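Local coordinates for probable thiosulfate sulfurtransferase (Thermus thermophilus, PDB 2EG4), which probably transfers sulfur from thiosulfate to an acceptor such as cyanide, as rhodaneses do, and carries a bound zinc ion, at residues D6-D11 / L58-P63; E53-L58 / V113-R118. All coordinates share one frame; numbering follows the deposited sequence.

Interaction 1: residues D6-D11 / L58-P63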
loop_
_atom_site.group_PDB
_atom_site.type_symbol
_atom_site.label_atom_id
_atom_site.label_comp_id
_atom_site.label_asym_id
_atom_site.label_seq_id
_atom_site.Cartn_x
_atom_site.Cartn_y
_atom_site.Cartn_z
ATOM N N ASP A 6 -11.947 15.537 -12.961
ATOM C CA ASP A 6 -10.722 16.327 -12.798
ATOM C C ASP A 6 -9.664 15.630 -11.976
ATOM O O ASP A 6 -9.028 16.242 -11.108
ATOM C CB ASP A 6 -11.042 17.666 -12.134
ATOM C CG ASP A 6 -12.191 18.387 -12.804
ATOM O OD1 ASP A 6 -12.081 18.686 -14.015
ATOM O OD2 ASP A 6 -13.203 18.652 -12.114
ATOM N N ALA A 7 -9.460 14.354 -12.254
ATOM C CA ALA A 7 -8.479 13.606 -11.499
ATOM C C ALA A 7 -7.069 13.858 -11.967
ATOM O O ALA A 7 -6.827 14.261 -13.111
ATOM C CB ALA A 7 -8.791 12.124 -11.585
ATOM N N VAL A 8 -6.123 13.661 -11.051
ATOM C CA VAL A 8 -4.729 13.751 -11.423
ATOM C C VAL A 8 -4.412 12.272 -11.557
ATOM O O VAL A 8 -4.766 11.463 -10.688
ATOM C CB VAL A 8 -3.843 14.371 -10.327
ATOM C CG1 VAL A 8 -2.371 14.213 -10.710
ATOM C CG2 VAL A 8 -4.165 15.864 -10.192
ATOM N N LEU A 9 -3.766 11.922 -12.656
ATOM C CA LEU A 9 -3.415 10.533 -12.909
ATOM C C LEU A 9 -1.979 10.240 -12.474
ATOM O O LEU A 9 -1.081 11.033 -12.710
ATOM C CB LEU A 9 -3.556 10.259 -14.410
ATOM C CG LEU A 9 -4.981 10.419 -14.929
ATOM C CD1 LEU A 9 -4.992 10.472 -16.464
ATOM C CD2 LEU A 9 -5.817 9.286 -14.419
ATOM N N VAL A 10 -1.788 9.086 -11.831
ATOM C CA VAL A 10 -0.471 8.631 -11.375
ATOM C C VAL A 10 -0.253 7.220 -11.924
ATOM O O VAL A 10 -1.038 6.323 -11.676
ATOM C CB VAL A 10 -0.386 8.620 -9.832
ATOM C CG1 VAL A 10 0.946 7.990 -9.363
ATOM C CG2 VAL A 10 -0.518 10.069 -9.339
ATOM N N ASP A 11 0.831 7.073 -12.680
ATOM C CA ASP A 11 1.233 5.837 -13.360
ATOM C C ASP A 11 2.294 5.163 -12.478
ATOM O O ASP A 11 3.384 5.718 -12.311
ATOM C CB ASP A 11 1.855 6.267 -14.695
ATOM C CG ASP A 11 2.136 5.112 -15.642
ATOM O OD1 ASP A 11 2.456 3.992 -15.179
ATOM O OD2 ASP A 11 2.053 5.359 -16.876
ATOM N N LEU A 58 4.611 16.938 -7.210
ATOM C CA LEU A 58 3.909 16.276 -8.331
ATOM C C LEU A 58 2.600 16.964 -8.718
ATOM O O LEU A 58 1.907 16.541 -9.658
ATOM C CB LEU A 58 3.613 14.813 -7.989
ATOM C CG LEU A 58 4.825 13.889 -7.927
ATOM C CD1 LEU A 58 4.348 12.446 -7.749
ATOM C CD2 LEU A 58 5.644 14.007 -9.185
ATOM N N GLY A 59 2.257 18.025 -8.000
ATOM C CA GLY A 59 1.020 18.733 -8.289
ATOM C C GLY A 59 -0.193 17.854 -8.061
ATOM O O GLY A 59 -1.152 17.879 -8.840
ATOM N N LEU A 60 -0.148 17.066 -6.987
ATOM C CA LEU A 60 -1.230 16.165 -6.638
ATOM C C LEU A 60 -2.312 16.876 -5.846
ATOM O O LEU A 60 -2.044 17.840 -5.114
ATOM C CB LEU A 60 -0.708 14.987 -5.820
ATOM C CG LEU A 60 0.368 14.097 -6.428
ATOM C CD1 LEU A 60 0.616 12.898 -5.511
ATOM C CD2 LEU A 60 -0.102 13.625 -7.801
ATOM N N ARG A 61 -3.533 16.384 -6.004
ATOM C CA ARG A 61 -4.715 16.910 -5.336
ATOM C C ARG A 61 -5.825 15.900 -5.591
ATOM O O ARG A 61 -5.805 15.208 -6.613
ATOM C CB ARG A 61 -5.107 18.253 -5.940
ATOM C CG ARG A 61 -5.247 18.198 -7.449
ATOM C CD ARG A 61 -5.932 19.428 -8.007
ATOM N NE ARG A 61 -6.144 19.311 -9.447
ATOM C CZ ARG A 61 -6.875 18.358 -10.019
ATOM N NH1 ARG A 61 -7.472 17.434 -9.270
ATOM N NH2 ARG A 61 -7.003 18.325 -11.340
ATOM N N SER A 62 -6.782 15.797 -4.675
ATOM C CA SER A 62 -7.885 14.857 -4.855
ATOM C C SER A 62 -8.777 15.285 -6.015
ATOM O O SER A 62 -9.026 16.479 -6.217
ATOM C CB SER A 62 -8.742 14.769 -3.602
ATOM O OG SER A 62 -8.006 14.275 -2.508
ATOM N N PRO A 63 -9.291 14.314 -6.784
ATOM C CA PRO A 63 -9.071 12.877 -6.612
ATOM C C PRO A 63 -7.873 12.437 -7.437
ATOM O O PRO A 63 -7.531 13.065 -8.443
ATOM C CB PRO A 63 -10.366 12.279 -7.146
ATOM C CG PRO A 63 -10.619 13.158 -8.339
ATOM C CD PRO A 63 -10.322 14.564 -7.811
HETATM O O HOH W 1 -9.829 18.156 -8.660
#
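Val8 N donates to Pro63 O (3.0 Å) where the first strand of the rhodanese-like alpha/beta fold meets the loop leading from helix 41-57 into strand 64-67. Val8 and Val10 continue the pairing with Val65 in the parallel sheet, and the same Pro63 O receives a CA-H...O contact from Ala7.

A second polar group is the end-on grip of Arg61 on the backbone: NH1 and NH2 both donate to Asp6 O, at 2.7 Å and 2.9 Å. NH1 stands almost in line with the C=O bond, NH2 well above the carbonyl plane, yet the oxygen lies close to the guanidinium plane. A water bridges Asp6 O and Ser62 O. An alanine in place of Arg61 has no guanidinium, and Asp6 O would probably be left to the water while Val8 CG2 lost the flat group it packs over.

The apolar contacts are made by compact side chains, whose carbons can pack close between strand and loop. At Gly59, whose positive phi suits glycine, a Schellman motif ends the helix, and Leu60 then sends CD2 across to Val8 CG1 (3.7 Å) and Val10 CG2. The cis-proline Pro63 rests CG against Ala7 CB. With CG1 of Val8 anti to its own nitrogen (chi1 171°), the other methyl faces Arg61: CG2 sits 3.7 Å above the guanidinium plane, over its centre.

Interaction 2: residues E53-L58 / V113-R118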
loop_
_atom_site.group_PDB
_atom_site.type_symbol
_atom_site.label_atom_id
_atom_site.label_comp_id
_atom_site.label_asym_id
_atom_site.label_seq_id
_atom_site.Cartn_x
_atom_site.Cartn_y
_atom_site.Cartn_z
ATOM N N GLU A 53 5.495 17.126 0.716
ATOM C CA GLU A 53 6.493 17.551 -0.258
ATOM C C GLU A 53 6.271 16.849 -1.589
ATOM O O GLU A 53 6.363 17.462 -2.653
ATOM C CB GLU A 53 7.898 17.251 0.249
ATOM C CG GLU A 53 8.986 17.485 -0.773
ATOM C CD GLU A 53 9.062 18.929 -1.258
ATOM O OE1 GLU A 53 8.501 19.828 -0.598
ATOM O OE2 GLU A 53 9.703 19.162 -2.305
ATOM N N LEU A 54 5.968 15.563 -1.508
ATOM C CA LEU A 54 5.720 14.760 -2.703
ATOM C C LEU A 54 4.473 15.233 -3.430
ATOM O O LEU A 54 4.477 15.393 -4.657
ATOM C CB LEU A 54 5.562 13.295 -2.304
ATOM C CG LEU A 54 5.269 12.308 -3.442
ATOM C CD1 LEU A 54 6.465 12.165 -4.371
ATOM C CD2 LEU A 54 4.938 10.960 -2.822
ATOM N N PHE A 55 3.399 15.441 -2.677
ATOM C CA PHE A 55 2.142 15.899 -3.254
ATOM C C PHE A 55 2.323 17.245 -3.953
ATOM O O PHE A 55 1.815 17.455 -5.056
ATOM C CB PHE A 55 1.077 16.046 -2.173
ATOM C CG PHE A 55 0.678 14.750 -1.492
ATOM C CD1 PHE A 55 1.222 13.530 -1.872
ATOM C CD2 PHE A 55 -0.275 14.770 -0.477
ATOM C CE1 PHE A 55 0.819 12.330 -1.240
ATOM C CE2 PHE A 55 -0.679 13.597 0.151
ATOM C CZ PHE A 55 -0.135 12.374 -0.228
ATOM N N GLN A 56 3.050 18.159 -3.316
ATOM C CA GLN A 56 3.265 19.475 -3.916
ATOM C C GLN A 56 4.152 19.417 -5.152
ATOM O O GLN A 56 3.855 20.048 -6.171
ATOM C CB GLN A 56 3.866 20.438 -2.884
ATOM C CG GLN A 56 2.988 20.603 -1.663
ATOM C CD GLN A 56 3.422 21.757 -0.779
ATOM O OE1 GLN A 56 4.597 22.127 -0.754
ATOM N NE2 GLN A 56 2.479 22.314 -0.033
ATOM N N THR A 57 5.229 18.652 -5.078
ATOM C CA THR A 57 6.157 18.537 -6.194
ATOM C C THR A 57 5.499 17.913 -7.424
ATOM O O THR A 57 5.795 18.319 -8.550
ATOM C CB THR A 57 7.411 17.723 -5.801
ATOM O OG1 THR A 57 8.096 18.387 -4.729
ATOM C CG2 THR A 57 8.371 17.631 -6.969
ATOM N N LEU A 58 4.611 16.938 -7.210
ATOM C CA LEU A 58 3.909 16.276 -8.331
ATOM C C LEU A 58 2.600 16.964 -8.718
ATOM O O LEU A 58 1.907 16.541 -9.658
ATOM C CB LEU A 58 3.613 14.813 -7.989
ATOM C CG LEU A 58 4.825 13.889 -7.927
ATOM C CD1 LEU A 58 4.348 12.446 -7.749
ATOM C CD2 LEU A 58 5.644 14.007 -9.185
ATOM N N VAL A 113 -1.097 21.793 -1.716
ATOM C CA VAL A 113 -1.791 20.815 -0.906
ATOM C C VAL A 113 -0.892 20.405 0.255
ATOM O O VAL A 113 0.332 20.415 0.141
ATOM C CB VAL A 113 -2.125 19.558 -1.735
ATOM C CG1 VAL A 113 -0.839 18.888 -2.175
ATOM C CG2 VAL A 113 -2.980 18.592 -0.923
ATOM N N VAL A 114 -1.502 20.052 1.375
ATOM C CA VAL A 114 -0.734 19.624 2.534
ATOM C C VAL A 114 -1.290 18.291 2.982
ATOM O O VAL A 114 -2.497 18.137 3.155
ATOM C CB VAL A 114 -0.850 20.640 3.687
ATOM C CG1 VAL A 114 -0.113 20.124 4.911
ATOM C CG2 VAL A 114 -0.278 21.977 3.244
ATOM N N ALA A 115 -0.410 17.317 3.161
ATOM C CA ALA A 115 -0.845 15.999 3.589
ATOM C C ALA A 115 -1.360 16.037 5.019
ATOM O O ALA A 115 -0.911 16.844 5.826
ATOM C CB ALA A 115 0.316 15.003 3.480
ATOM N N LYS A 116 -2.312 15.158 5.310
ATOM C CA LYS A 116 -2.895 15.015 6.643
ATOM C C LYS A 116 -3.007 13.507 6.834
ATOM O O LYS A 116 -3.832 12.852 6.183
ATOM C CB LYS A 116 -4.284 15.653 6.703
ATOM C CG LYS A 116 -4.927 15.597 8.075
ATOM C CD LYS A 116 -4.149 16.438 9.065
ATOM C CE LYS A 116 -4.835 16.490 10.415
ATOM N NZ LYS A 116 -4.193 17.488 11.319
ATOM N N LEU A 117 -2.187 12.941 7.715
ATOM C CA LEU A 117 -2.207 11.493 7.915
ATOM C C LEU A 117 -3.523 10.863 8.293
ATOM O O LEU A 117 -4.192 11.283 9.237
ATOM C CB LEU A 117 -1.192 11.052 8.968
ATOM C CG LEU A 117 0.296 10.975 8.646
ATOM C CD1 LEU A 117 0.962 10.111 9.722
ATOM C CD2 LEU A 117 0.540 10.361 7.272
ATOM N N ARG A 118 -3.865 9.808 7.573
ATOM C CA ARG A 118 -5.078 9.065 7.855
ATOM C C ARG A 118 -4.628 7.921 8.765
ATOM O O ARG A 118 -4.459 6.796 8.311
ATOM C CB ARG A 118 -5.658 8.530 6.546
ATOM C CG ARG A 118 -7.166 8.551 6.501
ATOM C CD ARG A 118 -7.698 8.124 5.144
ATOM N NE ARG A 118 -7.346 9.054 4.076
ATOM C CZ ARG A 118 -8.157 9.358 3.068
ATOM N NH1 ARG A 118 -9.362 8.805 3.000
ATOM N NH2 ARG A 118 -7.771 10.217 2.134
#
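Phe55, on the last turns of helix 41-57, touches Val113 and Ala115 of the chain that follows the first rhodanese-like domain's sheet and runs on toward helix 125-129. This is a helix flank covered by an extended linking segment, whose alternation turns Ala115 toward the helix and Val114 away from it.

Phe55 supplies the apolar half. Its CB meets Val113 CG1 at 3.4 Å, a snug fit, while farther out the ring carbon CE2 lies 3.7 Å from Ala115 CB; both methyls approach the ring obliquely. CG1 of Val113 is wedged between its own backbone N and carbonyl carbon (chi1 64°), a placement that carries this methyl to the base of the phenylalanine. The short side chain of Ala115 lets its backbone pass close to the ring. A large aromatic suits the helix position because Leu60, Leu82 and Leu87 also touch it, making Phe55 a core residue shared by several elements.

Gln56 comes next and supplies the polar half. Its chain is extended beyond CG, taking the amide past Val113, where NE2 donates to Val113 O (2.9 Å) with an N-H...O angle of 146°. The donor stands 39° out of the carbonyl plane, so the bond does not follow a lone pair, and the oxygen is itself tilted from the glutamine amide plane. Gln56 CG also passes 3.2 Å from Val113 O. The other end of the amide, OE1, accepts from Arg110 NH2, which forms a salt bridge with Glu53 as well.

Glutamine thus works here as a two-ended linker: its N-H side serves the backbone carbonyl of Val113, in a segment without regular secondary structure, and its oxygen serves an arginine, probably fixing which way round the amide lies.

Overall arrangement
Interactions 1 and 2, both partly buried, use consecutive pieces of chain: residues 53-58 close helix 41-57, and the loop 58-63 leads away from it, with Leu58 common to both. Their centres are about 11 Å apart. They meet directly where Leu60 N lies 2.8 Å from Phe55 O, a probable hydrogen bond, and where Val113 CG1 packs on Leu60 O. Interaction 1 belongs to the sheet, mixing buried valines with a charged side chain at the partly exposed strand entrance. Interaction 2 is smaller and lies on the helix flank, joining a buried aromatic to a neutral amide nearer the surface. Both place side-chain nitrogens on backbone carbonyls.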